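Long-range contacts in beta-galactosidase (Geobacillus stearothermophilus, PDB 4OIF), which probably hydrolyses terminal non-reducing beta-D-galactose residues in beta-D-galactosides, as a zinc-containing trimeric enzyme of glycoside hydrolase family 42: residues R106-R111 and G160-C165; Y129-Q134 and S234-E239; P265-Y271 and Y417-W423. One frame throughout, in Å; residues are numbered along the deposited sequence. Where two conformers were deposited one is given.

Contact 1: residues R106-R111 and G160-C165. With ZN (zinc ion), chain D.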
loop_
_atom_site.group_PDB
_atom_site.type_symbol
_atom_site.label_atom_id
_atom_site.label_comp_id
_atom_site.label_asym_id
_atom_site.label_seq_id
_atom_site.Cartn_x
_atom_site.Cartn_y
_atom_site.Cartn_z
ATOM N N ARG A 106 -24.368 9.156 -0.550
ATOM C CA ARG A 106 -23.583 9.189 0.684
ATOM C C ARG A 106 -22.478 10.241 0.721
ATOM O O ARG A 106 -21.903 10.624 -0.297
ATOM C CB ARG A 106 -22.935 7.828 0.940
ATOM C CG ARG A 106 -23.886 6.738 1.368
ATOM C CD ARG A 106 -23.141 5.409 1.526
ATOM N NE ARG A 106 -23.954 4.403 2.215
ATOM C CZ ARG A 106 -23.577 3.144 2.419
ATOM N NH1 ARG A 106 -22.397 2.720 1.974
ATOM N NH2 ARG A 106 -24.382 2.306 3.068
ATOM N N VAL A 107 -22.190 10.698 1.927
ATOM C CA VAL A 107 -20.986 11.451 2.197
ATOM C C VAL A 107 -20.064 10.515 2.962
ATOM O O VAL A 107 -20.459 10.017 4.027
ATOM C CB VAL A 107 -21.284 12.716 3.019
ATOM C CG1 VAL A 107 -20.009 13.413 3.391
ATOM C CG2 VAL A 107 -22.199 13.645 2.241
ATOM N N ASN A 108 -18.862 10.244 2.442
ATOM C CA ASN A 108 -18.005 9.269 3.120
ATOM C C ASN A 108 -17.382 9.856 4.375
ATOM O O ASN A 108 -17.727 10.971 4.781
ATOM C CB ASN A 108 -16.917 8.714 2.198
ATOM C CG ASN A 108 -15.943 9.767 1.708
ATOM O OD1 ASN A 108 -15.895 10.890 2.203
ATOM N ND2 ASN A 108 -15.147 9.395 0.717
ATOM N N ALA A 109 -16.481 9.099 4.995
ATOM C CA ALA A 109 -15.882 9.517 6.258
ATOM C C ALA A 109 -15.048 10.781 6.079
ATOM O O ALA A 109 -15.023 11.644 6.964
ATOM C CB ALA A 109 -15.038 8.400 6.841
ATOM N N ALA A 110 -14.383 10.891 4.926
ATOM C CA ALA A 110 -13.553 12.060 4.606
ATOM C C ALA A 110 -14.388 13.251 4.168
ATOM O O ALA A 110 -13.847 14.233 3.683
ATOM C CB ALA A 110 -12.555 11.720 3.528
ATOM N N ARG A 111 -15.704 13.133 4.327
ATOM C CA ARG A 111 -16.683 14.169 3.996
ATOM C C ARG A 111 -16.812 14.464 2.481
ATOM O O ARG A 111 -17.304 15.519 2.078
ATOM C CB ARG A 111 -16.373 15.452 4.776
ATOM C CG ARG A 111 -16.233 15.245 6.303
ATOM C CD ARG A 111 -17.362 14.381 6.865
ATOM N NE ARG A 111 -17.636 14.659 8.272
ATOM C CZ ARG A 111 -17.387 13.811 9.268
ATOM N NH1 ARG A 111 -16.856 12.612 9.013
ATOM N NH2 ARG A 111 -17.680 14.159 10.520
ATOM N N GLY A 160 -25.101 -2.448 4.551
ATOM C CA GLY A 160 -23.738 -2.155 4.933
ATOM C C GLY A 160 -23.269 -0.795 4.478
ATOM O O GLY A 160 -23.777 -0.236 3.499
ATOM N N GLY A 161 -22.289 -0.257 5.199
ATOM C CA GLY A 161 -21.746 1.049 4.889
ATOM C C GLY A 161 -22.319 2.133 5.782
ATOM O O GLY A 161 -23.267 1.910 6.545
ATOM N N GLU A 162 -21.752 3.325 5.682
ATOM C CA GLU A 162 -22.213 4.421 6.513
ATOM C C GLU A 162 -22.279 5.714 5.721
ATOM O O GLU A 162 -21.797 5.795 4.589
ATOM C CB GLU A 162 -21.303 4.572 7.731
ATOM C CG GLU A 162 -19.816 4.524 7.409
ATOM C CD GLU A 162 -18.962 4.332 8.653
ATOM O OE1 GLU A 162 -19.024 3.237 9.260
ATOM O OE2 GLU A 162 -18.230 5.276 9.024
ATOM N N CYS A 163 -22.911 6.716 6.310
ATOM C CA CYS A 163 -22.982 8.029 5.700
ATOM C C CYS A 163 -22.713 9.094 6.759
ATOM O O CYS A 163 -23.119 8.947 7.912
ATOM C CB CYS A 163 -24.339 8.256 5.026
ATOM S SG CYS A 163 -24.455 9.851 4.188
ATOM N N HIS A 164 -22.020 10.156 6.350
ATOM C CA HIS A 164 -21.545 11.190 7.256
ATOM C C HIS A 164 -22.066 12.570 6.883
ATOM O O HIS A 164 -21.528 13.574 7.336
ATOM C CB HIS A 164 -20.020 11.231 7.265
ATOM C CG HIS A 164 -19.379 9.958 7.711
ATOM N ND1 HIS A 164 -18.870 9.789 8.981
ATOM C CD2 HIS A 164 -19.144 8.800 7.051
ATOM C CE1 HIS A 164 -18.361 8.577 9.089
ATOM N NE2 HIS A 164 -18.509 7.958 7.929
ATOM N N CYS A 165 -23.094 12.620 6.045
ATOM C CA CYS A 165 -23.678 13.891 5.640
ATOM C C CYS A 165 -24.277 14.613 6.842
ATOM O O CYS A 165 -24.344 14.050 7.942
ATOM C CB CYS A 165 -24.740 13.674 4.560
ATOM S SG CYS A 165 -26.296 13.019 5.135
HETATM ZN ZN ZN D . -26.435 10.652 5.333
HETATM O O HOH W 1 -21.980 -0.271 1.329
#

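Contact 2: residues Y129-Q134 and S234-E239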
loop_
_atom_site.group_PDB
_atom_site.type_symbol
_atom_site.label_atom_id
_atom_site.label_comp_id
_atom_site.label_asym_id
_atom_site.label_seq_id
_atom_site.Cartn_x
_atom_site.Cartn_y
_atom_site.Cartn_z
ATOM N N TYR A 129 -35.349 8.933 0.659
ATOM C CA TYR A 129 -35.082 7.558 0.288
ATOM C C TYR A 129 -35.920 6.600 1.137
ATOM O O TYR A 129 -36.406 5.576 0.642
ATOM C CB TYR A 129 -33.590 7.231 0.407
ATOM C CG TYR A 129 -33.251 6.032 -0.422
ATOM C CD1 TYR A 129 -33.537 6.013 -1.786
ATOM C CD2 TYR A 129 -32.691 4.900 0.150
ATOM C CE1 TYR A 129 -33.254 4.909 -2.559
ATOM C CE2 TYR A 129 -32.398 3.789 -0.619
ATOM C CZ TYR A 129 -32.684 3.797 -1.970
ATOM O OH TYR A 129 -32.385 2.691 -2.735
ATOM N N ARG A 130 -36.105 6.947 2.405
ATOM C CA ARG A 130 -36.970 6.173 3.291
ATOM C C ARG A 130 -38.400 6.116 2.749
ATOM O O ARG A 130 -39.018 5.036 2.694
ATOM C CB ARG A 130 -36.940 6.757 4.709
ATOM C CG ARG A 130 -35.699 6.345 5.475
ATOM C CD ARG A 130 -35.506 7.110 6.768
ATOM N NE ARG A 130 -34.282 6.671 7.444
ATOM C CZ ARG A 130 -34.255 5.860 8.499
ATOM N NH1 ARG A 130 -35.389 5.411 9.022
ATOM N NH2 ARG A 130 -33.095 5.512 9.041
ATOM N N GLU A 131 -38.897 7.266 2.300
ATOM C CA GLU A 131 -40.239 7.342 1.725
ATOM C C GLU A 131 -40.394 6.617 0.378
ATOM O O GLU A 131 -41.380 5.906 0.169
ATOM C CB GLU A 131 -40.664 8.803 1.587
ATOM C CG GLU A 131 -41.009 9.438 2.933
ATOM C CD GLU A 131 -41.234 10.944 2.863
ATOM O OE1 GLU A 131 -41.448 11.472 1.747
ATOM O OE2 GLU A 131 -41.192 11.597 3.936
ATOM N N LYS A 132 -39.438 6.784 -0.530
ATOM C CA LYS A 132 -39.548 6.139 -1.832
ATOM C C LYS A 132 -39.411 4.616 -1.715
ATOM O O LYS A 132 -40.174 3.866 -2.372
ATOM C CB LYS A 132 -38.514 6.710 -2.799
ATOM C CG LYS A 132 -38.743 8.187 -3.141
ATOM C CD LYS A 132 -39.058 8.389 -4.617
ATOM C CE LYS A 132 -39.458 9.835 -4.920
ATOM N NZ LYS A 132 -40.803 10.223 -4.366
ATOM N N THR A 133 -38.486 4.152 -0.871
ATOM C CA THR A 133 -38.341 2.716 -0.699
ATOM C C THR A 133 -39.565 2.153 0.015
ATOM O O THR A 133 -40.097 1.111 -0.385
ATOM C CB THR A 133 -37.060 2.340 0.074
ATOM O OG1 THR A 133 -37.076 2.954 1.364
ATOM C CG2 THR A 133 -35.819 2.786 -0.694
ATOM N N GLN A 134 -40.038 2.832 1.057
ATOM C CA GLN A 134 -41.244 2.332 1.699
ATOM C C GLN A 134 -42.413 2.274 0.721
ATOM O O GLN A 134 -43.198 1.335 0.748
ATOM C CB GLN A 134 -41.638 3.171 2.903
ATOM C CG GLN A 134 -42.688 2.455 3.747
ATOM C CD GLN A 134 -43.298 3.319 4.826
ATOM O OE1 GLN A 134 -44.329 3.958 4.616
ATOM N NE2 GLN A 134 -42.680 3.323 5.999
ATOM N N SER A 234 -33.212 0.907 11.741
ATOM C CA SER A 234 -34.310 1.864 11.588
ATOM C C SER A 234 -34.752 1.995 10.115
ATOM O O SER A 234 -35.969 2.018 9.820
ATOM C CB SER A 234 -33.900 3.228 12.157
ATOM O OG SER A 234 -34.709 4.282 11.657
ATOM N N PHE A 235 -33.776 2.063 9.201
ATOM C CA PHE A 235 -34.090 2.092 7.772
ATOM C C PHE A 235 -34.844 0.841 7.365
ATOM O O PHE A 235 -35.813 0.902 6.597
ATOM C CB PHE A 235 -32.825 2.222 6.927
ATOM C CG PHE A 235 -33.090 2.424 5.452
ATOM C CD1 PHE A 235 -33.339 1.341 4.615
ATOM C CD2 PHE A 235 -33.067 3.701 4.896
ATOM C CE1 PHE A 235 -33.585 1.530 3.250
ATOM C CE2 PHE A 235 -33.302 3.897 3.532
ATOM C CZ PHE A 235 -33.565 2.804 2.709
ATOM N N PHE A 236 -34.377 -0.297 7.866
ATOM C CA PHE A 236 -35.026 -1.574 7.592
ATOM C C PHE A 236 -36.499 -1.604 8.052
ATOM O O PHE A 236 -37.384 -2.074 7.334
ATOM C CB PHE A 236 -34.237 -2.697 8.270
ATOM C CG PHE A 236 -35.005 -3.973 8.435
ATOM C CD1 PHE A 236 -35.015 -4.928 7.427
ATOM C CD2 PHE A 236 -35.707 -4.230 9.606
ATOM C CE1 PHE A 236 -35.722 -6.117 7.573
ATOM C CE2 PHE A 236 -36.419 -5.417 9.762
ATOM C CZ PHE A 236 -36.429 -6.362 8.744
ATOM N N GLU A 237 -36.737 -1.128 9.266
ATOM C CA GLU A 237 -38.058 -1.122 9.861
ATOM C C GLU A 237 -38.962 -0.258 9.016
ATOM O O GLU A 237 -40.123 -0.617 8.698
ATOM C CB GLU A 237 -37.989 -0.607 11.301
ATOM C CG GLU A 237 -37.369 -1.598 12.272
ATOM C CD GLU A 237 -38.287 -2.796 12.531
ATOM O OE1 GLU A 237 -39.507 -2.643 12.276
ATOM O OE2 GLU A 237 -37.804 -3.871 12.989
ATOM N N ASN A 238 -38.399 0.878 8.617
ATOM C CA ASN A 238 -39.118 1.744 7.720
ATOM C C ASN A 238 -39.508 1.033 6.439
ATOM O O ASN A 238 -40.640 1.180 5.970
ATOM C CB ASN A 238 -38.314 2.980 7.370
ATOM C CG ASN A 238 -39.110 3.935 6.534
ATOM O OD1 ASN A 238 -39.951 4.655 7.063
ATOM N ND2 ASN A 238 -38.878 3.936 5.223
ATOM N N GLU A 239 -38.563 0.282 5.873
ATOM C CA GLU A 239 -38.834 -0.524 4.679
ATOM C C GLU A 239 -40.007 -1.469 4.910
ATOM O O GLU A 239 -40.894 -1.573 4.072
ATOM C CB GLU A 239 -37.612 -1.353 4.261
ATOM C CG GLU A 239 -36.579 -0.625 3.426
ATOM C CD GLU A 239 -35.990 -1.514 2.344
ATOM O OE1 GLU A 239 -34.765 -1.751 2.348
ATOM O OE2 GLU A 239 -36.762 -1.992 1.491
HETATM O O HOH W 2 -38.086 6.854 8.809
HETATM O O HOH W 3 -36.811 2.769 4.168
#

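Contact 3: residues P265-Y271 and Y417-W423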
loop_
_atom_site.group_PDB
_atom_site.type_symbol
_atom_site.label_atom_id
_atom_site.label_comp_id
_atom_site.label_asym_id
_atom_site.label_seq_id
_atom_site.Cartn_x
_atom_site.Cartn_y
_atom_site.Cartn_z
ATOM N N PRO A 265 -17.122 -13.019 11.087
ATOM C CA PRO A 265 -18.430 -12.369 11.016
ATOM C C PRO A 265 -18.323 -11.006 10.356
ATOM O O PRO A 265 -17.300 -10.330 10.525
ATOM C CB PRO A 265 -18.840 -12.243 12.484
ATOM C CG PRO A 265 -18.104 -13.339 13.171
ATOM C CD PRO A 265 -16.829 -13.556 12.427
ATOM N N PHE A 266 -19.344 -10.632 9.588
ATOM C CA PHE A 266 -19.390 -9.317 8.973
ATOM C C PHE A 266 -19.156 -8.272 10.062
ATOM O O PHE A 266 -19.748 -8.351 11.145
ATOM C CB PHE A 266 -20.726 -9.096 8.262
ATOM C CG PHE A 266 -20.864 -7.742 7.642
ATOM C CD1 PHE A 266 -19.998 -7.334 6.636
ATOM C CD2 PHE A 266 -21.870 -6.876 8.048
ATOM C CE1 PHE A 266 -20.124 -6.081 6.056
ATOM C CE2 PHE A 266 -22.006 -5.623 7.469
ATOM C CZ PHE A 266 -21.127 -5.224 6.474
ATOM N N GLN A 267 -18.262 -7.323 9.785
ATOM C CA GLN A 267 -17.822 -6.372 10.792
ATOM C C GLN A 267 -18.561 -5.054 10.714
ATOM O O GLN A 267 -18.479 -4.250 11.636
ATOM C CB GLN A 267 -16.320 -6.124 10.673
ATOM C CG GLN A 267 -15.477 -7.269 11.204
ATOM C CD GLN A 267 -16.017 -7.772 12.525
ATOM O OE1 GLN A 267 -15.879 -7.108 13.558
ATOM N NE2 GLN A 267 -16.670 -8.935 12.496
ATOM N N GLY A 268 -19.303 -4.841 9.631
ATOM C CA GLY A 268 -19.958 -3.566 9.401
ATOM C C GLY A 268 -21.239 -3.298 10.172
ATOM O O GLY A 268 -21.693 -2.155 10.256
ATOM N N LEU A 269 -21.832 -4.350 10.727
ATOM C CA LEU A 269 -23.109 -4.232 11.432
ATOM C C LEU A 269 -23.177 -5.237 12.574
ATOM O O LEU A 269 -22.642 -6.342 12.478
ATOM C CB LEU A 269 -24.278 -4.458 10.470
ATOM C CG LEU A 269 -24.544 -3.419 9.385
ATOM C CD1 LEU A 269 -25.580 -3.938 8.402
ATOM C CD2 LEU A 269 -24.993 -2.103 10.012
ATOM N N ASP A 270 -23.827 -4.853 13.662
ATOM C CA ASP A 270 -24.013 -5.766 14.777
ATOM C C ASP A 270 -25.214 -6.684 14.497
ATOM O O ASP A 270 -26.366 -6.320 14.743
ATOM C CB ASP A 270 -24.206 -4.986 16.073
ATOM C CG ASP A 270 -24.171 -5.874 17.295
ATOM O OD1 ASP A 270 -24.183 -7.112 17.145
ATOM O OD2 ASP A 270 -24.129 -5.330 18.415
ATOM N N TYR A 271 -24.943 -7.878 13.980
ATOM C CA TYR A 271 -26.016 -8.791 13.614
ATOM C C TYR A 271 -26.750 -9.356 14.827
ATOM O O TYR A 271 -27.875 -9.841 14.698
ATOM C CB TYR A 271 -25.474 -9.942 12.774
ATOM C CG TYR A 271 -25.151 -9.590 11.348
ATOM C CD1 TYR A 271 -25.758 -8.507 10.723
ATOM C CD2 TYR A 271 -24.233 -10.343 10.624
ATOM C CE1 TYR A 271 -25.466 -8.187 9.420
ATOM C CE2 TYR A 271 -23.932 -10.030 9.325
ATOM C CZ TYR A 271 -24.554 -8.954 8.723
ATOM O OH TYR A 271 -24.254 -8.655 7.415
ATOM N N TYR A 417 -19.317 -14.847 21.331
ATOM C CA TYR A 417 -18.783 -13.849 20.427
ATOM C C TYR A 417 -19.517 -12.526 20.660
ATOM O O TYR A 417 -20.709 -12.525 20.959
ATOM C CB TYR A 417 -18.946 -14.306 18.982
ATOM C CG TYR A 417 -18.598 -13.254 17.957
ATOM C CD1 TYR A 417 -17.274 -12.929 17.701
ATOM C CD2 TYR A 417 -19.592 -12.597 17.233
ATOM C CE1 TYR A 417 -16.939 -11.980 16.751
ATOM C CE2 TYR A 417 -19.266 -11.636 16.284
ATOM C CZ TYR A 417 -17.929 -11.335 16.048
ATOM O OH TYR A 417 -17.557 -10.384 15.119
ATOM N N ASP A 418 -18.809 -11.407 20.532
ATOM C CA ASP A 418 -19.420 -10.094 20.726
ATOM C C ASP A 418 -18.898 -9.091 19.682
ATOM O O ASP A 418 -17.686 -8.847 19.578
ATOM C CB ASP A 418 -19.155 -9.598 22.149
ATOM C CG ASP A 418 -19.959 -8.365 22.503
ATOM O OD1 ASP A 418 -21.153 -8.503 22.815
ATOM O OD2 ASP A 418 -19.396 -7.256 22.491
ATOM N N TRP A 419 -19.828 -8.534 18.906
ATOM C CA TRP A 419 -19.523 -7.584 17.830
ATOM C C TRP A 419 -18.882 -6.315 18.367
ATOM O O TRP A 419 -17.904 -5.811 17.809
ATOM C CB TRP A 419 -20.796 -7.226 17.043
ATOM C CG TRP A 419 -21.018 -8.034 15.765
ATOM C CD1 TRP A 419 -20.594 -7.706 14.505
ATOM C CD2 TRP A 419 -21.735 -9.276 15.632
ATOM N NE1 TRP A 419 -20.990 -8.666 13.606
ATOM C CE2 TRP A 419 -21.697 -9.636 14.266
ATOM C CE3 TRP A 419 -22.411 -10.112 16.534
ATOM C CZ2 TRP A 419 -22.297 -10.810 13.780
ATOM C CZ3 TRP A 419 -23.013 -11.277 16.049
ATOM C CH2 TRP A 419 -22.951 -11.612 14.684
ATOM N N GLU A 420 -19.444 -5.786 19.444
ATOM C CA GLU A 420 -18.920 -4.560 20.008
ATOM C C GLU A 420 -17.503 -4.800 20.541
ATOM O O GLU A 420 -16.627 -3.958 20.379
ATOM C CB GLU A 420 -19.870 -4.017 21.083
ATOM C CG GLU A 420 -21.139 -3.393 20.470
ATOM C CD GLU A 420 -22.181 -2.916 21.490
ATOM O OE1 GLU A 420 -22.084 -3.238 22.694
ATOM O OE2 GLU A 420 -23.113 -2.206 21.069
ATOM N N ASN A 421 -17.274 -5.963 21.139
ATOM C CA ASN A 421 -15.935 -6.362 21.556
ATOM C C ASN A 421 -14.955 -6.425 20.382
ATOM O O ASN A 421 -13.818 -5.975 20.486
ATOM C CB ASN A 421 -15.982 -7.715 22.272
ATOM C CG ASN A 421 -14.613 -8.179 22.725
ATOM O OD1 ASN A 421 -13.939 -7.499 23.499
ATOM N ND2 ASN A 421 -14.203 -9.352 22.262
ATOM N N ASN A 422 -15.402 -6.990 19.268
ATOM C CA ASN A 422 -14.606 -7.006 18.052
ATOM C C ASN A 422 -14.218 -5.580 17.621
ATOM O O ASN A 422 -13.041 -5.277 17.392
ATOM C CB ASN A 422 -15.384 -7.724 16.941
ATOM C CG ASN A 422 -14.478 -8.368 15.908
ATOM O OD1 ASN A 422 -13.316 -8.000 15.768
ATOM N ND2 ASN A 422 -15.015 -9.325 15.166
ATOM N N TRP A 423 -15.216 -4.708 17.540
ATOM C CA TRP A 423 -14.998 -3.297 17.224
ATOM C C TRP A 423 -13.956 -2.640 18.142
ATOM O O TRP A 423 -12.943 -2.097 17.684
ATOM C CB TRP A 423 -16.320 -2.525 17.307
ATOM C CG TRP A 423 -17.321 -2.912 16.244
ATOM C CD1 TRP A 423 -17.068 -3.604 15.098
ATOM C CD2 TRP A 423 -18.735 -2.637 16.239
ATOM N NE1 TRP A 423 -18.225 -3.773 14.376
ATOM C CE2 TRP A 423 -19.264 -3.192 15.056
ATOM C CE3 TRP A 423 -19.601 -1.979 17.121
ATOM C CZ2 TRP A 423 -20.619 -3.103 14.726
ATOM C CZ3 TRP A 423 -20.950 -1.890 16.793
ATOM C CH2 TRP A 423 -21.444 -2.450 15.606
HETATM O O HOH W 4 -22.218 -6.491 20.475
HETATM O O HOH W 5 -24.243 -2.444 18.752
#

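Contact 1: residues R106-R111 and G160-C165
With SG swung opposite its backbone N (chi1 -178°), Cys163 sets its sulfur between the zinc ion and the backbone of Val107; His164, its CG turned back beside its own N, brings the imidazole against Asn108 and Ala109. The setting is a four-cysteine zinc site of the TIM-barrel domain, built from loops and the start of helix 166-179. Cys163 SG and Cys165 SG each stand 2.4 Å from the zinc, and Cys123 and Cys168 complete the set. Val107 N aims almost straight at Cys163 SG, 3.3 Å away, a second-shell N-H···S bond that would probably ease the negative charge on the sulfur. The carbonyl of the same residue turns to the same loop: Val107 O accepts His164 N at 2.8 Å, in the carbonyl plane. Val107 CG2 presses on Cys165 CB at 3.4 Å. One face of the His164 ring is covered by a CH-pi contact, Ala109 CA lying 3.6 Å from the ring centroid, while ND1 is held from outside by Ser208 OG. Arg106 runs extended alongside the other loop, its CD passing Glu162 O and its NE bonded to His122 O. A CB on Gly161 would strike the Arg106 guanidinium. Beyond it, Arg106 NH2 reaches Gly160 O at 2.6 Å, nearly linear at 175° and in the guanidinium plane, and a water links NH1 to that same oxygen.

Contact 2: residues Y129-Q134 and S234-E239
Arg130 NH1 donates to Ser234 OG at 2.9 Å, with the hydroxyl close to the guanidinium plane; NH2 adds a weak bond to the same oxygen. Phe235 CA sits over one face of the guanidinium, and lower down the chain Arg130 CG rests 3.8 Å from Phe235 CD2. Asn238, its CG anti to the backbone nitrogen (chi1 -175°), sends ND2 across to Arg130 O at 2.8 Å, a weak, bent bond. Its own backbone O receives Gln134 NE2 at 3.0 Å, within the Gln134 amide plane. The segments belong to helices 127-144 and 218-246, which precede neighbouring parallel strands of the TIM barrel; here their axes approach to 9.3 Å and cross at -37°. A water lies over the centre of the Phe235 ring, donating to Thr133 OG1 and Phe235 O and accepting from Asn238 ND2. Tyr129 and Phe235 meet rim to rim, Tyr129 CD2 to Phe235 CZ 3.4 Å, with planes 27° apart. Farther out, Phe124 O takes Arg130 NH2, and Tyr129 OH is tied to Ser90 O. The Glu239 carboxylate is held by Ser90, Tyr159, Asn137 and Thr88.

Contact 3: residues P265-Y271 and Y417-W423
Trp419 drives its indole into the loop 265-271, and each part of it meets something different. CB lies 3.4 Å from Asp270 OD1. The five-membered ring then passes over Asp270 CA, a CH-pi contact of 4.0 Å to the centroid. At its edge NE1 donates to Phe266 O at 2.8 Å, nearly in line with the carbonyl bond and close to the ring plane. At the far end CZ2 abuts Tyr271 CB at 3.4 Å. One face of the indole carries the backbone N of Tyr271, the opposite face Tyr417 CE2, so the ring is sandwiched. Replacing the indole by the methyl of an alanine would probably leave Phe266 O without this donor and open a gap between Tyr271 and Tyr417. Pro265 CG lies over a face of the Tyr417 ring, 3.5 Å from CZ. The Tyr417 hydroxyl accepts two amides: Gln267 NE2 at 3.1 Å from OH, and Asn422 ND2, each with OH in its amide plane. One turn along the helix from Trp419, Trp423 NE1 donates to Gln267 O at 2.8 Å, tilted somewhat from the ring plane. At the other border Asp270 OD1 is bonded to Ser272 OG, while Asp270 OD2 and Glu420 OE2 come within 4.2 Å, like charges with a water close to both; Arg226 forms a salt bridge to Glu420, which would probably ease the repulsion. Asp418 N-caps helix 419-427 through OD2 to Asn421 N. Buried tryptophans donating to loop carbonyls thus join the TIM-barrel domain to the trimerisation domain of this family 42 enzyme.

How the contacts relate
Contacts 1 and 2 interlock along the chain, their segments alternating, and sit on the same side of its centre, 18 Å apart between centres; their nearest atoms remain about 9 Å apart. The zinc belongs to contact 1, and the side chain of Arg130 in contact 2 comes within about 9 Å of it. Contact 3 follows both in sequence and is the one that leaves the barrel for the trimerisation domain. It touches contact 1, where Gly160 N packs against Leu269 CD1 at 4.2 Å. It also lies close to the predicted catalytic machinery: the side chain of Tyr271 is about 7 Å from that of Glu158, the probable proton donor, which is just two residues before segment 160-165.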